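Local coordinates for effector protein B, substrate of the Dot/Icm secretion system (PDB 4JVS) that probably speeds GTP hydrolysis by a host Rab GTPase through the GAP domain that forms this chain, at residues Asn68-Thr73 with Gln204-Val209; Trp157-Arg162 with Asp210-His215; Asp244-Ile249 with Asp270-Glu275. All coordinates share one frame; numbering follows the deposited sequence.

Three helix-helix contacts illustrate how the chemistry of packing follows its place in a fold. Contacts 1 and 2 both use helix 193-214 in the N-terminal subdomain of the GAP domain and touch each other, with V209 of the first lying against M160 of the second. Contact 1 is a surface contact that rests on one polar bond between long side chains, whereas contact 2, partly buried, is made of methyl and methylene groups. Contact 3 belongs to the C-terminal subdomain, with its centre about 35 Å from those of the other two; it is a buried leucine contact that shares no helix with them.

Contact 1 of 3, residues Asn68-Thr73 with Gln204-Val209; sequences NDYLNT and QYKTEV
Y70 and K206 meet at the ends of their side chains, where the lysine ammonium donates a hydrogen bond from NZ to the phenol OH, 2.7 Å away. This pair shows how two helices can be linked across a wide gap by a single polar bond: the closest CA atoms, those of the same two residues, are 10.9 Å apart. Y70 carries its CG anti to the backbone N (chi1 176°), which points the ring toward helix 193-214. K206 also starts out anti, but its chain is bent at chi2 and again at chi4 (-36°), and the second bend turns the ammonium back to the phenol.

The tight part of the contact is gathered around that oxygen. K206 CG lies 3.3 Å from Y70 OH, so the aliphatic root of the lysine packs beside the atom that its own NZ bonds. NZ also stands 3.5 Å from Y70 CZ. This is a surface contact: its two touching residues are partly exposed, and the exposed D69, T73, Q204 and T207 beside them make no contact across. T73 OG1 instead bonds D69 O within its own helical turn, at 3.1 Å. K206 NZ has a second partner in the carboxylate of D210, a salt bridge one turn along the same helix that probably steadies the ammonium and keeps it charged. Helix 156-177 packs against both helices, with L163 touching Y70 on one and V209 on the other, while F34 and P35 of helix 34-45 touch the tyrosine and P35 also meets K206.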
loop_
_atom_site.group_PDB
_atom_site.type_symbol
_atom_site.label_atom_id
_atom_site.label_comp_id
_atom_site.label_asym_id
_atom_site.label_seq_id
_atom_site.Cartn_x
_atom_site.Cartn_y
_atom_site.Cartn_z
ATOM N N ASN A 68 -1.766 13.615 6.661
ATOM C CA ASN A 68 -1.949 13.910 5.252
ATOM C C ASN A 68 -1.740 15.386 4.936
ATOM O O ASN A 68 -1.189 15.720 3.901
ATOM C CB ASN A 68 -3.321 13.435 4.781
ATOM C CG ASN A 68 -3.460 11.924 4.819
ATOM O OD1 ASN A 68 -2.485 11.193 4.639
ATOM N ND2 ASN A 68 -4.673 11.449 5.054
ATOM N N ASP A 69 -2.173 16.271 5.825
ATOM C CA ASP A 69 -1.944 17.703 5.630
ATOM C C ASP A 69 -0.447 17.974 5.580
ATOM O O ASP A 69 0.034 18.730 4.735
ATOM C CB ASP A 69 -2.555 18.530 6.771
ATOM C CG ASP A 69 -4.064 18.515 6.768
ATOM O OD1 ASP A 69 -4.654 18.023 5.775
ATOM O OD2 ASP A 69 -4.657 19.008 7.759
ATOM N N TYR A 70 0.295 17.354 6.482
ATOM C CA TYR A 70 1.733 17.536 6.563
ATOM C C TYR A 70 2.442 17.015 5.342
ATOM O O TYR A 70 3.276 17.676 4.799
ATOM C CB TYR A 70 2.312 16.902 7.824
ATOM C CG TYR A 70 3.800 16.968 7.918
ATOM C CD1 TYR A 70 4.429 18.150 8.005
ATOM C CD2 TYR A 70 4.563 15.842 7.927
ATOM C CE1 TYR A 70 5.742 18.219 8.077
ATOM C CE2 TYR A 70 5.884 15.913 7.998
ATOM C CZ TYR A 70 6.467 17.103 8.069
ATOM O OH TYR A 70 7.804 17.229 8.142
ATOM N N LEU A 71 2.098 15.808 4.930
ATOM C CA LEU A 71 2.578 15.228 3.686
ATOM C C LEU A 71 2.326 16.170 2.525
ATOM O O LEU A 71 3.200 16.380 1.687
ATOM C CB LEU A 71 1.850 13.917 3.406
ATOM C CG LEU A 71 2.662 12.765 2.811
ATOM C CD1 LEU A 71 1.781 11.919 1.908
ATOM C CD2 LEU A 71 3.887 13.261 2.055
ATOM N N ASN A 72 1.121 16.721 2.472
ATOM C CA ASN A 72 0.768 17.690 1.443
ATOM C C ASN A 72 1.682 18.929 1.448
ATOM O O ASN A 72 2.161 19.357 0.390
ATOM C CB ASN A 72 -0.719 18.049 1.537
ATOM C CG ASN A 72 -1.623 16.926 1.023
ATOM O OD1 ASN A 72 -1.331 16.303 0.000
ATOM N ND2 ASN A 72 -2.718 16.660 1.733
ATOM N N THR A 73 1.940 19.475 2.633
ATOM C CA THR A 73 2.880 20.583 2.797
ATOM C C THR A 73 4.285 20.225 2.299
ATOM O O THR A 73 4.947 21.023 1.630
ATOM C CB THR A 73 2.995 20.991 4.276
ATOM O OG1 THR A 73 1.704 21.324 4.777
ATOM C CG2 THR A 73 3.895 22.194 4.427
ATOM N N GLN A 204 13.796 12.130 13.258
ATOM C CA GLN A 204 15.075 12.046 12.558
ATOM C C GLN A 204 14.913 12.331 11.072
ATOM O O GLN A 204 15.629 13.162 10.507
ATOM C CB GLN A 204 15.703 10.662 12.741
ATOM C CG GLN A 204 16.108 10.340 14.166
ATOM C CD GLN A 204 16.537 8.880 14.348
ATOM O OE1 GLN A 204 16.727 8.142 13.370
ATOM N NE2 GLN A 204 16.692 8.462 15.607
ATOM N N TYR A 205 13.972 11.625 10.450
ATOM C CA TYR A 205 13.718 11.745 9.024
ATOM C C TYR A 205 13.212 13.145 8.676
ATOM O O TYR A 205 13.484 13.655 7.586
ATOM C CB TYR A 205 12.700 10.690 8.591
ATOM C CG TYR A 205 13.193 9.256 8.678
ATOM C CD1 TYR A 205 14.518 8.933 8.412
ATOM C CD2 TYR A 205 12.324 8.221 9.017
ATOM C CE1 TYR A 205 14.964 7.616 8.491
ATOM C CE2 TYR A 205 12.762 6.904 9.104
ATOM C CZ TYR A 205 14.079 6.610 8.836
ATOM O OH TYR A 205 14.511 5.313 8.914
ATOM N N LYS A 206 12.480 13.760 9.607
ATOM C CA LYS A 206 12.005 15.135 9.454
ATOM C C LYS A 206 13.188 16.095 9.426
ATOM O O LYS A 206 13.190 17.079 8.685
ATOM C CB LYS A 206 11.070 15.503 10.607
ATOM C CG LYS A 206 10.147 16.659 10.326
ATOM C CD LYS A 206 10.285 17.783 11.352
ATOM C CE LYS A 206 9.208 18.853 11.155
ATOM N NZ LYS A 206 8.876 19.087 9.700
ATOM N N THR A 207 14.193 15.802 10.247
ATOM C CA THR A 207 15.417 16.595 10.295
ATOM C C THR A 207 16.076 16.635 8.927
ATOM O O THR A 207 16.379 17.708 8.413
ATOM C CB THR A 207 16.431 16.013 11.295
ATOM O OG1 THR A 207 15.795 15.791 12.565
ATOM C CG2 THR A 207 17.610 16.956 11.458
ATOM N N GLU A 208 16.243 15.491 8.310
ATOM C CA GLU A 208 16.837 15.392 7.003
ATOM C C GLU A 208 16.010 15.977 5.910
ATOM O O GLU A 208 16.525 16.456 4.942
ATOM C CB GLU A 208 16.973 13.953 6.679
ATOM C CG GLU A 208 17.834 13.239 7.560
ATOM C CD GLU A 208 18.370 12.062 6.879
ATOM O OE1 GLU A 208 18.652 12.174 5.688
ATOM O OE2 GLU A 208 18.502 11.011 7.498
ATOM N N VAL A 209 14.711 15.842 6.028
ATOM C CA VAL A 209 13.787 16.429 5.061
ATOM C C VAL A 209 13.778 17.958 5.140
ATOM O O VAL A 209 13.876 18.649 4.114
ATOM C CB VAL A 209 12.368 15.889 5.270
ATOM C CG1 VAL A 209 11.342 16.775 4.575
ATOM C CG2 VAL A 209 12.278 14.462 4.768
#

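Contact 2 of 3, residues Trp157-Arg162 with Asp210-His215; sequences WAKMQR and DALLAH
K159 and M160 both set out with CG anti to the carbonyl carbon, but beyond that point their torsions diverge: K159 goes to L212, M160 chiefly to L213 and at longer range to L212. From its first torsion of -73° the K159 chain runs fully extended, carrying CD out toward helix 193-214. M160 instead folds at chi2 (-66°), which swings the thioether round so that its terminal methyl, CE, faces that helix although the CB does not point there.

L212 receives the lysine. Its CD1 lies 3.4 Å from K159 CD, the two side chains crossing at about a right angle, so a methyl group rests against the methylene chain near its charged end. K159 NZ passes 4.2 Å from the same methyl on its way beyond, where it forms a long, weak ion pair with E208. The lysine thus serves the contact as a hydrocarbon arm, with its charge carried past the apolar patch.

The methionine works deeper down. Its CE comes to 4.1 Å from L213 CD1 and to 4.4 Å from L212 CD1, one methyl bridging two consecutive leucines. The segments 157-162 and 210-214 run roughly antiparallel, 137° between their directions, and long side chains span the 11.1 Å that separates their axes at the closest approach.

On its buried side the contact faces helix 60-80, where V74 and C78 touch M160 and H77 touches L213; W84 also lies on the methionine. Helix 118-124 adds L122 to this floor, and the other flank of helix 156-177 turns W157 and Q161 toward helix 142-151.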
loop_
_atom_site.group_PDB
_atom_site.type_symbol
_atom_site.label_atom_id
_atom_site.label_comp_id
_atom_site.label_asym_id
_atom_site.label_seq_id
_atom_site.Cartn_x
_atom_site.Cartn_y
_atom_site.Cartn_z
ATOM N N TRP A 157 13.883 11.875 -3.083
ATOM C CA TRP A 157 12.722 10.983 -3.140
ATOM C C TRP A 157 12.739 9.940 -2.036
ATOM O O TRP A 157 11.756 9.774 -1.315
ATOM C CB TRP A 157 12.636 10.259 -4.487
ATOM C CG TRP A 157 11.544 9.249 -4.509
ATOM C CD1 TRP A 157 11.660 7.908 -4.283
ATOM C CD2 TRP A 157 10.150 9.498 -4.739
ATOM N NE1 TRP A 157 10.424 7.303 -4.365
ATOM C CE2 TRP A 157 9.482 8.260 -4.645
ATOM C CE3 TRP A 157 9.404 10.647 -5.016
ATOM C CZ2 TRP A 157 8.107 8.140 -4.821
ATOM C CZ3 TRP A 157 8.045 10.525 -5.197
ATOM C CH2 TRP A 157 7.407 9.280 -5.097
ATOM N N ALA A 158 13.859 9.238 -1.904
ATOM C CA ALA A 158 13.973 8.187 -0.904
ATOM C C ALA A 158 13.815 8.747 0.499
ATOM O O ALA A 158 13.285 8.068 1.375
ATOM C CB ALA A 158 15.296 7.467 -1.037
ATOM N N LYS A 159 14.263 9.984 0.704
ATOM C CA LYS A 159 14.164 10.615 2.016
ATOM C C LYS A 159 12.732 11.017 2.355
ATOM O O LYS A 159 12.292 10.861 3.497
ATOM C CB LYS A 159 15.119 11.811 2.122
ATOM C CG LYS A 159 16.585 11.391 2.237
ATOM C CD LYS A 159 17.560 12.559 2.125
ATOM C CE LYS A 159 19.012 12.083 2.149
ATOM N NZ LYS A 159 19.969 13.224 2.077
ATOM N N MET A 160 12.013 11.524 1.354
ATOM C CA MET A 160 10.634 11.971 1.513
ATOM C C MET A 160 9.730 10.785 1.765
ATOM O O MET A 160 8.850 10.828 2.624
ATOM C CB MET A 160 10.161 12.669 0.246
ATOM C CG MET A 160 10.999 13.860 -0.140
ATOM S SD MET A 160 10.870 15.198 1.052
ATOM C CE MET A 160 12.365 16.100 0.648
ATOM N N GLN A 161 9.947 9.729 0.996
ATOM C CA GLN A 161 9.154 8.517 1.114
ATOM C C GLN A 161 9.396 7.861 2.472
ATOM O O GLN A 161 8.525 7.191 3.031
ATOM C CB GLN A 161 9.510 7.575 -0.034
ATOM C CG GLN A 161 8.811 6.250 -0.020
ATOM C CD GLN A 161 8.131 5.957 -1.330
ATOM O OE1 GLN A 161 7.213 6.673 -1.728
ATOM N NE2 GLN A 161 8.574 4.902 -2.017
ATOM N N ARG A 162 10.537 8.125 3.033
ATOM C CA ARG A 162 10.971 7.481 4.228
ATOM C C ARG A 162 10.376 8.177 5.401
ATOM O O ARG A 162 10.051 7.565 6.376
ATOM C CB ARG A 162 12.478 7.586 4.238
ATOM C CG ARG A 162 13.226 6.792 5.190
ATOM C CD ARG A 162 14.655 7.032 4.931
ATOM N NE ARG A 162 15.113 6.165 3.865
ATOM C CZ ARG A 162 16.164 6.394 3.101
ATOM N NH1 ARG A 162 16.868 7.484 3.259
ATOM N NH2 ARG A 162 16.487 5.531 2.167
ATOM N N ASP A 210 13.679 18.482 6.363
ATOM C CA ASP A 210 13.706 19.926 6.594
ATOM C C ASP A 210 15.038 20.547 6.150
ATOM O O ASP A 210 15.098 21.729 5.811
ATOM C CB ASP A 210 13.456 20.230 8.071
ATOM C CG ASP A 210 11.987 20.089 8.470
ATOM O OD1 ASP A 210 11.135 19.732 7.615
ATOM O OD2 ASP A 210 11.689 20.337 9.659
ATOM N N ALA A 211 16.096 19.735 6.151
ATOM C CA ALA A 211 17.440 20.176 5.795
ATOM C C ALA A 211 17.629 20.211 4.290
ATOM O O ALA A 211 18.376 21.037 3.770
ATOM C CB ALA A 211 18.474 19.267 6.421
ATOM N N LEU A 212 16.932 19.341 3.605
ATOM C CA LEU A 212 16.958 19.304 2.180
ATOM C C LEU A 212 16.233 20.474 1.622
ATOM O O LEU A 212 16.558 20.945 0.571
ATOM C CB LEU A 212 16.291 18.045 1.713
ATOM C CG LEU A 212 17.276 16.917 1.717
ATOM C CD1 LEU A 212 16.677 15.657 1.151
ATOM C CD2 LEU A 212 18.421 17.359 0.853
ATOM N N LEU A 213 15.136 20.769 2.268
ATOM C CA LEU A 213 14.220 21.811 1.902
ATOM C C LEU A 213 14.785 23.192 2.093
ATOM O O LEU A 213 14.378 24.110 1.445
ATOM C CB LEU A 213 12.922 21.637 2.673
ATOM C CG LEU A 213 11.740 21.012 1.958
ATOM C CD1 LEU A 213 12.110 20.178 0.763
ATOM C CD2 LEU A 213 10.914 20.218 2.919
ATOM N N ALA A 214 15.709 23.324 3.013
ATOM C CA ALA A 214 16.226 24.607 3.361
ATOM C C ALA A 214 17.068 25.205 2.284
ATOM O O ALA A 214 17.068 26.396 2.119
ATOM C CB ALA A 214 16.963 24.523 4.595
ATOM N N HIS A 215 17.785 24.388 1.539
ATOM C CA HIS A 215 18.589 24.919 0.461
ATOM C C HIS A 215 17.687 25.494 -0.567
ATOM O O HIS A 215 16.811 24.828 -1.062
ATOM C CB HIS A 215 19.470 23.880 -0.215
ATOM C CG HIS A 215 20.178 24.422 -1.421
ATOM N ND1 HIS A 215 19.586 25.321 -2.279
ATOM C CD2 HIS A 215 21.438 24.244 -1.879
ATOM C CE1 HIS A 215 20.439 25.651 -3.230
ATOM N NE2 HIS A 215 21.571 25.013 -3.009
#

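Contact 3 of 3, residues Asp244-Ile249 with Asp270-Glu275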
loop_
_atom_site.group_PDB
_atom_site.type_symbol
_atom_site.label_atom_id
_atom_site.label_comp_id
_atom_site.label_asym_id
_atom_site.label_seq_id
_atom_site.Cartn_x
_atom_site.Cartn_y
_atom_site.Cartn_z
ATOM N N ASP A 244 -8.252 3.667 -20.829
ATOM C CA ASP A 244 -7.882 3.540 -19.429
ATOM C C ASP A 244 -6.916 4.639 -18.967
ATOM O O ASP A 244 -7.080 5.203 -17.885
ATOM C CB ASP A 244 -7.266 2.171 -19.165
ATOM C CG ASP A 244 -8.308 1.082 -18.994
ATOM O OD1 ASP A 244 -9.515 1.367 -19.155
ATOM O OD2 ASP A 244 -7.910 -0.071 -18.711
ATOM N N GLN A 245 -5.906 4.927 -19.785
ATOM C CA GLN A 245 -4.973 6.010 -19.503
ATOM C C GLN A 245 -5.723 7.348 -19.415
ATOM O O GLN A 245 -5.480 8.167 -18.514
ATOM C CB GLN A 245 -3.876 6.070 -20.576
ATOM C CG GLN A 245 -2.574 5.350 -20.221
ATOM C CD GLN A 245 -1.603 5.240 -21.403
ATOM O OE1 GLN A 245 -2.002 5.341 -22.563
ATOM N NE2 GLN A 245 -0.325 5.033 -21.106
ATOM N N LEU A 246 -6.649 7.561 -20.344
ATOM C CA LEU A 246 -7.363 8.826 -20.425
ATOM C C LEU A 246 -8.296 9.025 -19.231
ATOM O O LEU A 246 -8.353 10.111 -18.654
ATOM C CB LEU A 246 -8.138 8.919 -21.746
ATOM C CG LEU A 246 -7.360 9.120 -23.054
ATOM C CD1 LEU A 246 -8.257 8.877 -24.243
ATOM C CD2 LEU A 246 -6.783 10.511 -23.125
ATOM N N ALA A 247 -9.019 7.966 -18.870
ATOM C CA ALA A 247 -9.912 7.962 -17.709
ATOM C C ALA A 247 -9.137 8.170 -16.412
ATOM O O ALA A 247 -9.603 8.872 -15.512
ATOM C CB ALA A 247 -10.683 6.653 -17.645
ATOM N N THR A 248 -7.968 7.538 -16.315
ATOM C CA THR A 248 -7.065 7.765 -15.197
ATOM C C THR A 248 -6.752 9.255 -15.032
ATOM O O THR A 248 -6.748 9.778 -13.915
ATOM C CB THR A 248 -5.757 6.974 -15.364
ATOM O OG1 THR A 248 -6.048 5.575 -15.367
ATOM C CG2 THR A 248 -4.785 7.267 -14.220
ATOM N N ILE A 249 -6.505 9.933 -16.150
ATOM C CA ILE A 249 -6.207 11.367 -16.135
ATOM C C ILE A 249 -7.425 12.170 -15.667
ATOM O O ILE A 249 -7.317 13.013 -14.775
ATOM C CB ILE A 249 -5.717 11.874 -17.524
ATOM C CG1 ILE A 249 -4.337 11.294 -17.851
ATOM C CG2 ILE A 249 -5.660 13.379 -17.544
ATOM C CD1 ILE A 249 -3.815 11.625 -19.241
ATOM N N ASP A 270 -14.263 14.378 -28.466
ATOM C CA ASP A 270 -15.085 13.610 -29.381
ATOM C C ASP A 270 -14.556 12.231 -29.635
ATOM O O ASP A 270 -15.236 11.260 -29.381
ATOM C CB ASP A 270 -15.208 14.331 -30.712
ATOM C CG ASP A 270 -16.620 14.719 -31.041
ATOM O OD1 ASP A 270 -17.423 14.890 -30.129
ATOM O OD2 ASP A 270 -16.935 14.879 -32.215
ATOM N N SER A 271 -13.375 12.155 -30.221
ATOM C CA SER A 271 -12.591 10.942 -30.332
ATOM C C SER A 271 -11.962 10.440 -29.065
ATOM O O SER A 271 -12.026 9.280 -28.764
ATOM C CB SER A 271 -11.523 11.122 -31.379
ATOM O OG SER A 271 -10.273 11.267 -30.778
ATOM N N LEU A 272 -11.361 11.342 -28.321
ATOM C CA LEU A 272 -10.820 11.069 -26.988
ATOM C C LEU A 272 -11.924 10.702 -25.999
ATOM O O LEU A 272 -11.766 9.786 -25.204
ATOM C CB LEU A 272 -10.022 12.254 -26.447
ATOM C CG LEU A 272 -8.662 12.528 -27.078
ATOM C CD1 LEU A 272 -8.030 13.747 -26.420
ATOM C CD2 LEU A 272 -7.755 11.311 -26.964
ATOM N N TRP A 273 -13.041 11.415 -26.066
ATOM C CA TRP A 273 -14.178 11.146 -25.198
ATOM C C TRP A 273 -14.759 9.750 -25.396
ATOM O O TRP A 273 -15.208 9.112 -24.442
ATOM C CB TRP A 273 -15.277 12.176 -25.424
ATOM C CG TRP A 273 -16.569 11.743 -24.838
ATOM C CD1 TRP A 273 -17.689 11.369 -25.513
ATOM C CD2 TRP A 273 -16.865 11.606 -23.444
ATOM N NE1 TRP A 273 -18.681 11.024 -24.622
ATOM C CE2 TRP A 273 -18.200 11.155 -23.352
ATOM C CE3 TRP A 273 -16.141 11.830 -22.271
ATOM C CZ2 TRP A 273 -18.817 10.924 -22.125
ATOM C CZ3 TRP A 273 -16.756 11.603 -21.060
ATOM C CH2 TRP A 273 -18.083 11.152 -20.995
ATOM N N GLN A 274 -14.690 9.250 -26.608
ATOM C CA GLN A 274 -15.167 7.931 -26.909
ATOM C C GLN A 274 -14.403 6.898 -26.164
ATOM O O GLN A 274 -14.953 5.974 -25.641
ATOM C CB GLN A 274 -14.907 7.677 -28.362
ATOM C CG GLN A 274 -16.130 7.325 -29.160
ATOM C CD GLN A 274 -15.821 7.287 -30.616
ATOM O OE1 GLN A 274 -14.670 7.258 -31.002
ATOM N NE2 GLN A 274 -16.843 7.293 -31.434
ATOM N N GLU A 275 -13.100 7.046 -26.147
ATOM C CA GLU A 275 -12.268 6.156 -25.400
ATOM C C GLU A 275 -12.489 6.287 -23.940
ATOM O O GLU A 275 -12.435 5.324 -23.230
ATOM C CB GLU A 275 -10.829 6.392 -25.728
ATOM C CG GLU A 275 -10.603 6.526 -27.203
ATOM C CD GLU A 275 -9.824 5.388 -27.758
ATOM O OE1 GLU A 275 -8.653 5.257 -27.429
ATOM O OE2 GLU A 275 -10.386 4.622 -28.536
#
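Apolar packing carries this contact, and L246 is its centre. Its CD1 reaches the neighbouring helix 3.7 Å from L272 CD2, and its CD2 lies 4.0 Å from that same methyl, so the fork of one leucine straddles a single branch of the other. The two side chains cross at about a right angle. In L272 the first torsion (chi1 -72°) sets CG anti to the carbonyl carbon, and chi2 near 180° then leaves CD2 as the branch that meets L246. At the margin L246 CD1 also meets E275 CB, at 3.9 Å; the glutamate contributes its first methylene.

Polar bonds lie outside the leucine contact. D244 O accepts two donors from opposite faces of its carbonyl plane, T248 N at 3.0 Å and T248 OG1 at 2.7 Å. The D244 carboxylate holds S279 OG of the partner helix 271-280 and the backbone N of A106, and D270 forms a salt bridge with R303.

L238 of helix 235-238 joins the apolar cluster. Leucine shape and exclusion of water thus hold these two segments, D244 with S279 adds a directional bond between the same helices farther along, and the bonds to A106 and R303 tie them to other parts.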